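Local coordinates for protein enoyl-CoA hydratase (Mycobacterium avium, PDB 3OC7) that probably catalyses the reversible addition of water to the double bond of enoyl-CoA thioesters in fatty acid metabolism, as crotonase-family hydratases do, at residues N31-S36 with T67-D73; I115-R120 with G136-A142; E249-G253 with S262-T266; Y87-R93 with E239-F245; I104-P110 with L215-K219. One frame throughout, in Å; residues are numbered along the deposited sequence. Where two conformers were deposited one is given.

Contact 1: N31-S36 with T67-D73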
# COMPACT_ATOMS: atom_id res chain seq x y z
N ASN A 31 16.06 25.34 -20.72
CA ASN A 31 16.60 24.12 -20.12
C ASN A 31 15.55 23.04 -19.78
O ASN A 31 15.75 22.24 -18.86
CB ASN A 31 17.50 24.44 -18.91
CG ASN A 31 16.78 25.22 -17.82
OD1 ASN A 31 17.42 25.79 -16.91
ND2 ASN A 31 15.45 25.24 -17.87
N ARG A 32 14.45 23.02 -20.53
CA ARG A 32 13.36 22.04 -20.34
C ARG A 32 12.78 22.04 -18.91
O ARG A 32 12.52 20.97 -18.34
CB ARG A 32 13.82 20.62 -20.75
CG ARG A 32 14.16 20.47 -22.24
CD ARG A 32 14.80 19.11 -22.59
NE ARG A 32 13.86 17.99 -22.49
CZ ARG A 32 14.06 16.89 -21.76
NH1 ARG A 32 15.19 16.73 -21.08
NH2 ARG A 32 13.14 15.93 -21.74
N ASN A 33 12.56 23.23 -18.36
CA ASN A 33 12.00 23.39 -17.01
C ASN A 33 12.85 22.75 -15.89
O ASN A 33 12.31 22.16 -14.94
CB ASN A 33 10.53 22.92 -16.96
CG ASN A 33 9.59 23.74 -17.86
OD1 ASN A 33 9.82 24.94 -18.10
ND2 ASN A 33 8.51 23.12 -18.33
N ALA A 34 14.17 22.88 -16.01
CA ALA A 34 15.09 22.34 -14.99
C ALA A 34 15.02 23.09 -13.66
O ALA A 34 14.66 24.27 -13.62
CB ALA A 34 16.54 22.32 -15.53
N LEU A 35 15.40 22.40 -12.58
CA LEU A 35 15.34 22.95 -11.22
C LEU A 35 16.53 23.86 -10.83
O LEU A 35 17.32 23.51 -9.95
CB LEU A 35 15.16 21.82 -10.20
CG LEU A 35 13.88 20.99 -10.32
CD1 LEU A 35 14.12 19.54 -9.89
CD2 LEU A 35 12.72 21.61 -9.53
N SER A 36 16.64 25.01 -11.49
CA SER A 36 17.66 26.02 -11.18
C SER A 36 17.37 26.73 -9.85
O SER A 36 16.23 26.68 -9.36
CB SER A 36 17.75 27.04 -12.31
OG SER A 36 16.56 27.81 -12.43
N THR A 67 8.18 19.08 -22.03
CA THR A 67 8.74 18.45 -20.81
C THR A 67 8.15 19.14 -19.56
O THR A 67 8.22 20.38 -19.41
CB THR A 67 10.32 18.52 -20.82
OG1 THR A 67 10.84 17.74 -21.90
CG2 THR A 67 10.94 18.01 -19.49
N PHE A 68 7.57 18.35 -18.65
CA PHE A 68 7.11 18.86 -17.34
C PHE A 68 8.30 19.37 -16.51
O PHE A 68 8.32 20.55 -16.11
CB PHE A 68 6.27 17.79 -16.57
CG PHE A 68 5.93 18.18 -15.12
CD1 PHE A 68 6.65 17.64 -14.05
CD2 PHE A 68 4.89 19.08 -14.84
CE1 PHE A 68 6.36 17.98 -12.73
CE2 PHE A 68 4.57 19.42 -13.49
CZ PHE A 68 5.33 18.86 -12.44
N CYS A 69 9.28 18.48 -16.30
CA CYS A 69 10.54 18.76 -15.56
C CYS A 69 11.51 17.59 -15.71
O CYS A 69 11.17 16.46 -15.40
CB CYS A 69 10.27 19.03 -14.07
SG CYS A 69 11.76 19.37 -13.02
N ALA A 70 12.75 17.88 -16.14
CA ALA A 70 13.72 16.80 -16.38
C ALA A 70 14.83 16.70 -15.33
O ALA A 70 15.79 15.93 -15.51
CB ALA A 70 14.33 16.91 -17.77
N GLY A 71 14.68 17.45 -14.24
CA GLY A 71 15.58 17.32 -13.09
C GLY A 71 16.46 18.52 -12.82
O GLY A 71 16.08 19.66 -13.13
N ALA A 72 17.63 18.27 -12.26
CA ALA A 72 18.56 19.34 -11.87
C ALA A 72 19.21 20.07 -13.05
O ALA A 72 19.41 19.49 -14.12
CB ALA A 72 19.64 18.81 -10.93
N ASP A 73 19.51 21.35 -12.83
CA ASP A 73 20.22 22.18 -13.79
C ASP A 73 21.71 21.87 -13.71
O ASP A 73 22.38 22.22 -12.74
CB ASP A 73 19.96 23.67 -13.48
CG ASP A 73 20.57 24.62 -14.51
OD1 ASP A 73 21.58 24.28 -15.16
OD2 ASP A 73 20.03 25.74 -14.65
O HOH W 1 14.48 19.86 -17.17

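Contact 2: I115-R120 with G136-A142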
# COMPACT_ATOMS: atom_id res chain seq x y z
N ILE A 115 0.06 17.47 -15.83
CA ILE A 115 1.22 16.97 -16.60
C ILE A 115 0.79 16.59 -18.03
O ILE A 115 -0.14 15.82 -18.20
CB ILE A 115 1.84 15.69 -15.90
CG1 ILE A 115 2.20 15.95 -14.41
CG2 ILE A 115 3.02 15.10 -16.69
CD1 ILE A 115 2.17 14.67 -13.50
N ASP A 116 1.48 17.12 -19.06
CA ASP A 116 1.32 16.57 -20.45
C ASP A 116 2.67 16.61 -21.20
O ASP A 116 2.86 17.36 -22.19
CB ASP A 116 0.19 17.26 -21.25
CG ASP A 116 -0.32 16.42 -22.42
OD1 ASP A 116 -0.14 15.17 -22.42
OD2 ASP A 116 -0.90 17.01 -23.37
N GLY A 117 3.62 15.80 -20.72
CA GLY A 117 5.01 15.82 -21.22
C GLY A 117 5.92 14.90 -20.42
O GLY A 117 5.45 14.17 -19.54
N HIS A 118 7.22 14.96 -20.71
CA HIS A 118 8.21 14.06 -20.10
C HIS A 118 8.55 14.43 -18.65
O HIS A 118 8.62 15.62 -18.29
CB HIS A 118 9.49 13.99 -20.97
CG HIS A 118 9.22 13.69 -22.42
ND1 HIS A 118 8.65 12.51 -22.85
CD2 HIS A 118 9.46 14.42 -23.54
CE1 HIS A 118 8.55 12.52 -24.17
NE2 HIS A 118 9.03 13.67 -24.61
N VAL A 119 8.71 13.39 -17.81
CA VAL A 119 9.12 13.52 -16.40
C VAL A 119 10.38 12.65 -16.14
O VAL A 119 10.37 11.43 -16.39
CB VAL A 119 7.97 13.07 -15.44
CG1 VAL A 119 8.40 13.10 -13.93
CG2 VAL A 119 6.68 13.89 -15.68
N ARG A 120 11.47 13.28 -15.67
CA ARG A 120 12.72 12.55 -15.34
C ARG A 120 13.35 13.10 -14.04
O ARG A 120 13.13 14.26 -13.67
CB ARG A 120 13.76 12.65 -16.48
CG ARG A 120 13.34 12.18 -17.89
CD ARG A 120 13.23 10.64 -17.99
NE ARG A 120 12.95 10.18 -19.35
CZ ARG A 120 11.74 10.14 -19.91
NH1 ARG A 120 10.66 10.54 -19.23
NH2 ARG A 120 11.61 9.72 -21.16
N GLY A 136 -1.74 13.57 -19.19
CA GLY A 136 -2.33 13.40 -20.53
C GLY A 136 -1.50 12.54 -21.48
O GLY A 136 -0.45 11.98 -21.08
N PRO A 137 -1.94 12.43 -22.77
CA PRO A 137 -1.40 11.43 -23.72
C PRO A 137 0.03 11.64 -24.26
O PRO A 137 0.58 10.71 -24.86
CB PRO A 137 -2.44 11.43 -24.88
CG PRO A 137 -3.02 12.81 -24.84
CD PRO A 137 -3.03 13.23 -23.37
N ARG A 138 0.63 12.81 -24.04
CA ARG A 138 2.04 13.04 -24.40
C ARG A 138 3.03 12.63 -23.31
O ARG A 138 4.25 12.70 -23.52
CB ARG A 138 2.28 14.52 -24.73
CG ARG A 138 1.40 15.09 -25.83
CD ARG A 138 1.93 16.43 -26.32
NE ARG A 138 2.24 17.35 -25.23
CZ ARG A 138 2.73 18.58 -25.39
NH1 ARG A 138 2.94 19.06 -26.62
NH2 ARG A 138 3.00 19.32 -24.32
N SER A 139 2.53 12.20 -22.15
CA SER A 139 3.38 11.99 -20.97
C SER A 139 4.27 10.74 -21.06
O SER A 139 3.87 9.71 -21.63
CB SER A 139 2.51 11.92 -19.69
OG SER A 139 1.69 13.08 -19.55
N SER A 140 5.48 10.82 -20.50
CA SER A 140 6.35 9.62 -20.31
C SER A 140 7.14 9.73 -18.99
O SER A 140 7.40 10.85 -18.52
CB SER A 140 7.32 9.38 -21.49
OG SER A 140 8.52 10.12 -21.36
N PHE A 141 7.54 8.57 -18.43
CA PHE A 141 8.23 8.46 -17.13
C PHE A 141 9.36 7.40 -17.20
O PHE A 141 9.14 6.30 -17.74
CB PHE A 141 7.21 8.03 -16.04
CG PHE A 141 5.93 8.87 -15.98
CD1 PHE A 141 4.84 8.60 -16.82
CD2 PHE A 141 5.82 9.94 -15.07
CE1 PHE A 141 3.67 9.38 -16.77
CE2 PHE A 141 4.65 10.71 -15.00
CZ PHE A 141 3.59 10.45 -15.85
N ALA A 142 10.57 7.71 -16.69
CA ALA A 142 11.69 6.72 -16.59
C ALA A 142 12.68 7.07 -15.46
O ALA A 142 13.11 8.22 -15.35
CB ALA A 142 12.43 6.60 -17.94

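Contact 3: E249-G253 with S262-T266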
# COMPACT_ATOMS: atom_id res chain seq x y z
N GLU A 249 32.22 5.73 -10.47
CA GLU A 249 31.21 5.15 -11.37
C GLU A 249 30.23 6.19 -11.92
O GLU A 249 29.78 6.08 -13.07
CB GLU A 249 30.49 3.94 -10.74
CG GLU A 249 31.26 2.62 -10.90
CD GLU A 249 30.66 1.44 -10.15
OE1 GLU A 249 29.41 1.30 -10.08
OE2 GLU A 249 31.46 0.62 -9.63
N ALA A 250 29.90 7.21 -11.12
CA ALA A 250 29.07 8.32 -11.59
C ALA A 250 29.75 9.17 -12.67
O ALA A 250 29.10 9.61 -13.61
CB ALA A 250 28.60 9.19 -10.42
N ARG A 251 31.06 9.38 -12.55
CA ARG A 251 31.82 10.12 -13.56
C ARG A 251 31.82 9.40 -14.91
O ARG A 251 31.58 10.02 -15.97
CB ARG A 251 33.26 10.34 -13.07
CG ARG A 251 33.37 11.17 -11.80
CD ARG A 251 33.60 12.65 -12.07
NE ARG A 251 33.66 13.43 -10.83
CZ ARG A 251 34.73 13.50 -10.04
NH1 ARG A 251 35.84 12.84 -10.32
NH2 ARG A 251 34.68 14.24 -8.93
N GLU A 252 32.07 8.09 -14.89
CA GLU A 252 32.05 7.26 -16.10
C GLU A 252 30.65 7.19 -16.71
O GLU A 252 30.49 7.22 -17.94
CB GLU A 252 32.60 5.86 -15.79
CG GLU A 252 32.32 4.77 -16.86
CD GLU A 252 32.98 5.02 -18.22
OE1 GLU A 252 33.87 5.89 -18.35
OE2 GLU A 252 32.59 4.32 -19.18
N GLY A 253 29.62 7.09 -15.86
CA GLY A 253 28.24 7.05 -16.34
C GLY A 253 27.82 8.27 -17.14
O GLY A 253 27.18 8.15 -18.18
N SER A 262 28.53 3.12 -24.81
CA SER A 262 28.14 2.36 -23.62
C SER A 262 29.17 2.55 -22.48
O SER A 262 30.36 2.78 -22.76
CB SER A 262 27.96 0.88 -23.96
OG SER A 262 29.14 0.34 -24.55
N PRO A 263 28.72 2.49 -21.21
CA PRO A 263 29.66 2.64 -20.08
C PRO A 263 30.55 1.40 -19.91
O PRO A 263 30.17 0.31 -20.33
CB PRO A 263 28.74 2.82 -18.87
CG PRO A 263 27.46 2.16 -19.26
CD PRO A 263 27.33 2.31 -20.75
N ASN A 264 31.71 1.58 -19.30
CA ASN A 264 32.70 0.49 -19.28
C ASN A 264 32.35 -0.79 -18.49
O ASN A 264 32.93 -1.84 -18.75
CB ASN A 264 34.12 1.01 -18.95
CG ASN A 264 34.26 1.57 -17.54
OD1 ASN A 264 33.37 1.43 -16.70
ND2 ASN A 264 35.40 2.19 -17.28
N TRP A 265 31.38 -0.71 -17.57
CA TRP A 265 30.93 -1.91 -16.85
C TRP A 265 30.15 -2.91 -17.70
O TRP A 265 29.98 -4.06 -17.31
CB TRP A 265 30.17 -1.56 -15.54
CG TRP A 265 28.95 -0.69 -15.71
CD1 TRP A 265 27.69 -1.09 -16.09
CD2 TRP A 265 28.86 0.73 -15.45
NE1 TRP A 265 26.85 -0.01 -16.13
CE2 TRP A 265 27.53 1.12 -15.74
CE3 TRP A 265 29.78 1.70 -15.03
CZ2 TRP A 265 27.09 2.44 -15.61
CZ3 TRP A 265 29.34 3.02 -14.91
CH2 TRP A 265 28.00 3.37 -15.18
N THR A 266 29.67 -2.48 -18.87
CA THR A 266 28.99 -3.37 -19.81
C THR A 266 29.99 -3.96 -20.81
O THR A 266 29.76 -5.01 -21.41
CB THR A 266 27.85 -2.66 -20.58
OG1 THR A 266 28.41 -1.70 -21.48
CG2 THR A 266 26.89 -1.96 -19.62

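Contact 4: Y87-R93 with E239-F245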
# COMPACT_ATOMS: atom_id res chain seq x y z
N TYR A 87 31.38 18.28 -3.91
CA TYR A 87 30.60 17.69 -2.81
C TYR A 87 29.69 18.72 -2.13
O TYR A 87 28.51 18.43 -1.89
CB TYR A 87 31.50 16.99 -1.77
CG TYR A 87 30.72 16.35 -0.64
CD1 TYR A 87 30.33 15.01 -0.70
CD2 TYR A 87 30.34 17.08 0.49
CE1 TYR A 87 29.60 14.42 0.33
CE2 TYR A 87 29.61 16.50 1.53
CZ TYR A 87 29.24 15.17 1.44
OH TYR A 87 28.51 14.59 2.45
N ASP A 88 30.22 19.90 -1.83
CA ASP A 88 29.45 20.95 -1.16
C ASP A 88 28.25 21.42 -2.00
O ASP A 88 27.15 21.61 -1.46
CB ASP A 88 30.34 22.15 -0.79
CG ASP A 88 31.34 21.82 0.32
OD1 ASP A 88 30.99 21.06 1.26
OD2 ASP A 88 32.48 22.34 0.26
N MET A 89 28.47 21.60 -3.30
CA MET A 89 27.39 22.01 -4.22
C MET A 89 26.31 20.92 -4.36
O MET A 89 25.11 21.23 -4.39
CB MET A 89 27.95 22.40 -5.60
CG MET A 89 28.56 23.82 -5.67
SD MET A 89 29.43 24.22 -7.22
CE MET A 89 28.07 24.46 -8.37
N ALA A 90 26.74 19.65 -4.42
CA ALA A 90 25.81 18.51 -4.53
C ALA A 90 24.94 18.29 -3.28
O ALA A 90 23.74 18.06 -3.40
CB ALA A 90 26.56 17.22 -4.89
N VAL A 91 25.54 18.38 -2.08
CA VAL A 91 24.77 18.23 -0.83
C VAL A 91 23.71 19.34 -0.65
O VAL A 91 22.58 19.08 -0.20
CB VAL A 91 25.68 18.01 0.43
CG1 VAL A 91 26.40 19.32 0.85
CG2 VAL A 91 24.88 17.42 1.59
N GLU A 92 24.07 20.58 -1.00
CA GLU A 92 23.13 21.71 -0.95
C GLU A 92 22.00 21.59 -1.98
O GLU A 92 20.85 21.94 -1.70
CB GLU A 92 23.85 23.04 -1.12
CG GLU A 92 24.53 23.57 0.14
CD GLU A 92 23.69 23.40 1.40
OE1 GLU A 92 22.53 23.88 1.45
OE2 GLU A 92 24.20 22.80 2.35
N ARG A 93 22.33 21.10 -3.18
CA ARG A 93 21.29 20.86 -4.21
C ARG A 93 20.23 19.85 -3.70
O ARG A 93 19.00 20.03 -3.92
CB ARG A 93 21.90 20.35 -5.54
CG ARG A 93 22.59 21.40 -6.42
CD ARG A 93 22.73 20.90 -7.87
NE ARG A 93 23.50 19.65 -7.99
CZ ARG A 93 24.83 19.60 -8.05
NH1 ARG A 93 25.55 20.71 -7.99
NH2 ARG A 93 25.44 18.42 -8.16
N GLU A 239 23.19 13.50 2.14
CA GLU A 239 24.61 13.07 2.21
C GLU A 239 24.91 11.91 1.24
O GLU A 239 25.95 11.91 0.55
CB GLU A 239 25.02 12.76 3.66
CG GLU A 239 24.98 14.00 4.57
CD GLU A 239 25.30 13.74 6.04
OE1 GLU A 239 25.90 12.70 6.37
OE2 GLU A 239 24.95 14.61 6.87
N GLU A 240 24.00 10.93 1.16
CA GLU A 240 24.13 9.83 0.20
C GLU A 240 24.17 10.32 -1.26
O GLU A 240 25.01 9.87 -2.06
CB GLU A 240 23.00 8.79 0.40
CG GLU A 240 23.02 7.64 -0.62
CD GLU A 240 21.94 6.59 -0.40
OE1 GLU A 240 21.18 6.65 0.59
OE2 GLU A 240 21.86 5.66 -1.25
N SER A 241 23.24 11.22 -1.61
CA SER A 241 23.16 11.81 -2.95
C SER A 241 24.51 12.43 -3.37
O SER A 241 25.00 12.22 -4.49
CB SER A 241 22.05 12.89 -2.98
OG SER A 241 21.88 13.50 -4.26
N ALA A 242 25.10 13.20 -2.46
CA ALA A 242 26.38 13.87 -2.74
C ALA A 242 27.57 12.92 -2.88
O ALA A 242 28.42 13.13 -3.77
CB ALA A 242 26.65 14.94 -1.67
N ARG A 243 27.65 11.91 -2.02
CA ARG A 243 28.68 10.85 -2.15
C ARG A 243 28.60 10.14 -3.50
O ARG A 243 29.62 9.89 -4.15
CB ARG A 243 28.57 9.81 -1.02
CG ARG A 243 29.01 10.28 0.35
CD ARG A 243 29.30 9.10 1.30
NE ARG A 243 28.15 8.22 1.51
CZ ARG A 243 27.14 8.45 2.35
NH1 ARG A 243 27.12 9.56 3.09
NH2 ARG A 243 26.15 7.58 2.46
N LEU A 244 27.39 9.80 -3.95
CA LEU A 244 27.24 9.14 -5.24
C LEU A 244 27.64 10.07 -6.40
O LEU A 244 28.32 9.64 -7.34
CB LEU A 244 25.83 8.57 -5.43
CG LEU A 244 25.40 7.42 -4.49
CD1 LEU A 244 23.87 7.26 -4.48
CD2 LEU A 244 26.08 6.08 -4.86
N PHE A 245 27.25 11.34 -6.34
CA PHE A 245 27.55 12.31 -7.41
C PHE A 245 29.06 12.44 -7.75
O PHE A 245 29.43 12.55 -8.92
CB PHE A 245 26.94 13.70 -7.10
CG PHE A 245 27.02 14.68 -8.26
CD1 PHE A 245 26.06 14.66 -9.28
CD2 PHE A 245 28.05 15.61 -8.34
CE1 PHE A 245 26.13 15.54 -10.35
CE2 PHE A 245 28.13 16.51 -9.42
CZ PHE A 245 27.16 16.47 -10.42
O HOH W 2 28.88 11.73 3.35
O HOH W 3 23.16 15.87 -5.17

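Contact 5: I104-P110 with L215-K219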
# COMPACT_ATOMS: atom_id res chain seq x y z
N ILE A 104 5.45 22.16 -0.36
CA ILE A 104 4.21 21.69 -1.01
C ILE A 104 3.40 20.83 -0.01
O ILE A 104 2.19 21.04 0.18
CB ILE A 104 4.52 20.89 -2.34
CG1 ILE A 104 5.13 21.81 -3.41
CG2 ILE A 104 3.25 20.18 -2.87
CD1 ILE A 104 5.72 21.06 -4.59
N VAL A 105 4.06 19.87 0.65
CA VAL A 105 3.40 18.96 1.61
C VAL A 105 2.80 19.70 2.85
O VAL A 105 1.71 19.31 3.32
CB VAL A 105 4.34 17.78 2.01
CG1 VAL A 105 3.68 16.85 3.03
CG2 VAL A 105 4.73 16.95 0.80
N GLU A 106 3.47 20.75 3.33
CA GLU A 106 3.04 21.51 4.53
C GLU A 106 1.90 22.53 4.28
O GLU A 106 1.29 23.03 5.24
CB GLU A 106 4.23 22.24 5.21
CG GLU A 106 5.20 21.30 5.96
CD GLU A 106 6.40 22.03 6.59
OE1 GLU A 106 6.75 23.13 6.13
OE2 GLU A 106 7.02 21.48 7.53
N SER A 107 1.64 22.88 3.02
CA SER A 107 0.68 23.98 2.69
C SER A 107 -0.76 23.71 3.19
O SER A 107 -1.22 22.57 3.15
CB SER A 107 0.66 24.20 1.17
OG SER A 107 -0.22 25.27 0.78
N ARG A 108 -1.46 24.76 3.64
CA ARG A 108 -2.92 24.69 3.95
C ARG A 108 -3.75 24.31 2.72
O ARG A 108 -4.89 23.85 2.86
CB ARG A 108 -3.45 26.02 4.55
CG ARG A 108 -3.70 27.15 3.53
CD ARG A 108 -4.37 28.43 4.11
NE ARG A 108 -4.58 29.49 3.10
CZ ARG A 108 -5.64 29.60 2.31
NH1 ARG A 108 -6.62 28.70 2.36
NH2 ARG A 108 -5.72 30.61 1.44
N LEU A 109 -3.19 24.54 1.53
CA LEU A 109 -3.88 24.37 0.23
C LEU A 109 -3.63 22.99 -0.41
O LEU A 109 -2.46 22.57 -0.51
CB LEU A 109 -3.42 25.45 -0.76
CG LEU A 109 -3.64 26.92 -0.42
CD1 LEU A 109 -2.86 27.84 -1.36
CD2 LEU A 109 -5.13 27.25 -0.46
N PRO A 110 -4.70 22.30 -0.86
CA PRO A 110 -4.50 21.18 -1.81
C PRO A 110 -3.75 21.65 -3.09
O PRO A 110 -4.07 22.73 -3.64
CB PRO A 110 -5.94 20.73 -2.14
CG PRO A 110 -6.78 21.18 -0.93
CD PRO A 110 -6.14 22.52 -0.57
N LEU A 215 -10.72 21.71 4.31
CA LEU A 215 -9.66 21.27 3.38
C LEU A 215 -8.27 21.18 4.05
O LEU A 215 -7.56 20.18 3.83
CB LEU A 215 -9.58 22.17 2.13
CG LEU A 215 -10.80 22.14 1.21
CD1 LEU A 215 -10.77 23.25 0.16
CD2 LEU A 215 -10.94 20.76 0.53
N ALA A 216 -7.90 22.18 4.85
CA ALA A 216 -6.60 22.11 5.56
C ALA A 216 -6.52 20.91 6.53
O ALA A 216 -5.49 20.21 6.55
CB ALA A 216 -6.28 23.43 6.29
N ALA A 217 -7.57 20.66 7.31
CA ALA A 217 -7.56 19.56 8.28
C ALA A 217 -7.62 18.18 7.62
O ALA A 217 -6.97 17.20 8.08
CB ALA A 217 -8.68 19.73 9.31
N SER A 218 -8.40 18.09 6.52
CA SER A 218 -8.52 16.84 5.76
C SER A 218 -7.17 16.48 5.08
O SER A 218 -6.73 15.31 5.13
CB SER A 218 -9.66 16.90 4.73
OG SER A 218 -10.95 17.11 5.33
N LYS A 219 -6.49 17.47 4.48
CA LYS A 219 -5.12 17.28 3.95
C LYS A 219 -4.10 16.81 5.02
O LYS A 219 -3.35 15.83 4.81
CB LYS A 219 -4.62 18.54 3.24
CG LYS A 219 -3.15 18.48 2.77
CD LYS A 219 -2.72 19.59 1.80
CE LYS A 219 -1.20 19.60 1.62
NZ LYS A 219 -0.75 20.38 0.41
O HOH W 4 -2.34 20.89 5.26

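Contact 1: N31-S36 with T67-D73
Arg32 and Thr67 lean obliquely across one another at the exposed end of this contact between a loop and the end of strand 67-69. The arginine chain, bent at chi3 (70°), brings NE and NH2 alongside Thr67 OG1; both bonds are weak, the shorter being NH2 to OG1 at 2.9 Å. Thr67 CG2 lies over one face of the guanidinium, adding a methyl contact, and Ala70 CB approaches the group obliquely, 3.4 Å from NH1. Asn33 sits deeper. Its ND2 meets Thr67 O at 3.0 Å, nearly along the C=O axis, and bonds only weakly to Phe68 O; OD1 accepts from Ser28 N and ND2 also reaches Thr64 O, so both ends of the buried amide have partners. Arg32 and Asn33 both have left-handed backbone angles, a conformation asparagine tolerates well. Leu35 N gives a straight bond to Gly71 O (2.9 Å, 169° at the hydrogen), while Leu35 CG rests 3.8 Å from Cys69 SG. Glycine suits position 71 because its backbone angles leave no room for a CB. In crotonases the loop leaving such a strand contributes to the oxyanion hole, as it probably does here. At the other end, the Asp73 carboxylate stands almost at right angles to the Asn31 amide; Asn31 OD1 and Asp73 OD2, both acceptors, do not bond, and Asn31 ND2 is held by Ser28. Ser36 caps helix 37-52 through Leu39 N, and strand 67-69 pairs with strand 118-120.

Contact 2: I115-R120 with G136-A142
Ser140 turns its hydroxyl between its own backbone N and carbonyl carbon (chi1 86°), while Arg120 folds back at chi2 (-73°), and with His118 the three polar groups converge on one face of a small parallel sheet. Strands 118-120 and 140-142 lie 5.0 Å apart at 16°, within the second, smaller sheet of the crotonase fold, and a crossover through helix 123-129 and strand 132-135 connects them. Val119 and Phe141 point to the other face, where Val119 CB meets Phe141 CD2 obliquely and Phe124 of the helix covers both. Branched and aromatic residues suit that buried side. Val119 N bonds to Ser140 O at 2.9 Å. Where the chain turns corners between the two sheets, Arg138 lies across Asp116: NH2 meets Asp116 O nearly in line with its C=O, NE from above the carbonyl plane, and Arg138 N meets the syn side of Asp116 OD1 at 3.0 Å, somewhat out of the carboxylate plane. Asp116 OD2 and NE form only a long salt bridge of charges. Glycine fits position 136 because Asp116 OD1, only 3.1 Å from Gly136 C, occupies the space a side chain would need. On the polar face, three nitrogens surround one hydroxyl oxygen: Ser140 OG lies in the Arg120 guanidinium plane, 3.0 Å from NH1 and 3.1 Å from NH2, and hydrogen-bonds His118 ND1 at the ring edge at 2.8 Å.

Contact 3: E249-G253 with S262-T266
The last turn of the chain folds back on helix 248-259, setting Asn264 and Trp265 against Glu252 and Glu249. Glu252 leaves the helix with CG anti to the backbone N (chi1 165°) and bends at chi2, which brings its carboxylate over the turn. There OE2 takes the N-H of Asn264 at 2.9 Å, on the anti side and 25° out of the carboxylate plane, and also forms a salt bridge with Arg261. The carboxylate and the Asn264 amide are stacked, with planes 20° apart, and Asn264 OD1 lies 3.5 Å from Glu252 CG. Pro263 to Thr266 form a type I beta turn with Asn264 and Trp265 in the central places; Pro263 supplies the carbonyl that closes it, its O accepting from both Thr266 N and Thr266 OG1, the latter at 2.9 Å. Trp265 points its six-membered ring at the helix: the edge, at CZ3, is 3.6 Å from Glu249 O, and CH2 is 3.9 Å from Gly253 CA, where the lack of a side chain lets the indole come close. Pro263 CB lies over one indole face. The polar ends reach across the trimer interface: Trp265 NE1 bonds to Arg209 O of the second subunit, and Glu249 OE1 accepts from Ser211 OG and Gln213 N of that same subunit, at the start of its helix 212-245.

Contact 4: Y87-R93 with E239-F245
Helix segments 87-93 and 239-245 run roughly antiparallel, at 141°, with axes approaching to 8.1 Å, and the backbones come nearest at Ala90 and Ala242. Two alanines suit this place because their single methyls let the helices close up: Ala90 CB and Ala242 CB touch at 3.9 Å. The Ala242 methyl is the centre of the packing, since it also sits over one face of the Tyr87 ring in a CH-pi contact, 3.6 Å from CE1, and lies 3.8 Å from Val91 CB. Tyr87 is swung into this position by a chi1 of -178°, with CG anti to the backbone N, so that the ring reaches along the partner helix and its hydroxyl ends near Glu239 CB. From there a water connects Tyr87 OH to Arg243 NH1, which donates to it at 2.8 Å. A second water donates to Ala90 O. At the other side of the crossing, Arg93, bent at chi3, places NH2 directly over the centre of the Phe245 ring, 3.4 Å from CZ. The guanidinium is not laid flat: its plane is tilted 64° from the ring, so one nitrogen points at the pi face in a cation-pi interaction. Ala90 CB touches the same ring obliquely, at CD2. Together these are the marks of close antiparallel helix packing with small residues at the crossing, here joining the long helix 86-106 to the last turns of helix 212-245, which belongs to the C-terminal helical part of the crotonase fold.

Contact 5: I104-P110 with L215-K219
Lys219 NZ is received by two backbone carbonyls of the 104-110 segment, Ile104 O at 3.0 Å and Leu109 O at 2.9 Å. The side chain is extended throughout, CG anti to the backbone N (chi1 174°), and so spans the gap from helix 212-245 to the end of helix 86-106, two helices that flank the crotonase core. Its aliphatic part is used too: CE lies 3.3 Å from Ser107 O and 3.4 Å from Val105 O. Lysine suits the place because a long apolar stem can cross a buried region and still deliver a charge to the two carbonyls; that of Ile104 belongs to the C-terminal end of helix 86-106, whose dipole would probably stabilise the charge. Asp131 completes the ammonium site with a salt bridge. Beyond this first shell, Pro110 CG packs on Leu215 CB at 4.3 Å, and both residues touch Val207 of helix 196-208; Leu173 and Ala146 of the third subunit cover them from outside. The small Ala216 lets the chain come near, its CB 3.7 Å from Arg108 O, while the Arg108 guanidinium is held by Ser51 O and Val56 O. A water donates to Ser107 O and, weakly, to Ala216 O, bridging the two segments. An ST turn just after the helix fixes this bend: Ser107 OG accepts from Leu109 N at 3.1 Å, with an angle of 160° at the hydrogen.

Overall arrangement
Contacts 1 and 2 are continuous: strands 67-69 and 118-120 are neighbours in one sheet, and Phe68 N lies 2.9 Å from His118 O, a probable hydrogen bond. In crotonases this region borders the acyl-CoA site, so these two contacts probably shape the pocket, although residues 74-84, after contact 1, are not modelled. Contacts 4 and 5 join the same two helices, 86-106 and 212-245, at places whose centres are about 30 Å apart; contact 2 is nested in the chain loop each closes. Contact 3 follows contact 4, touching it through Ala250 and Leu244, and both meet the second subunit, whereas contact 5 faces the third.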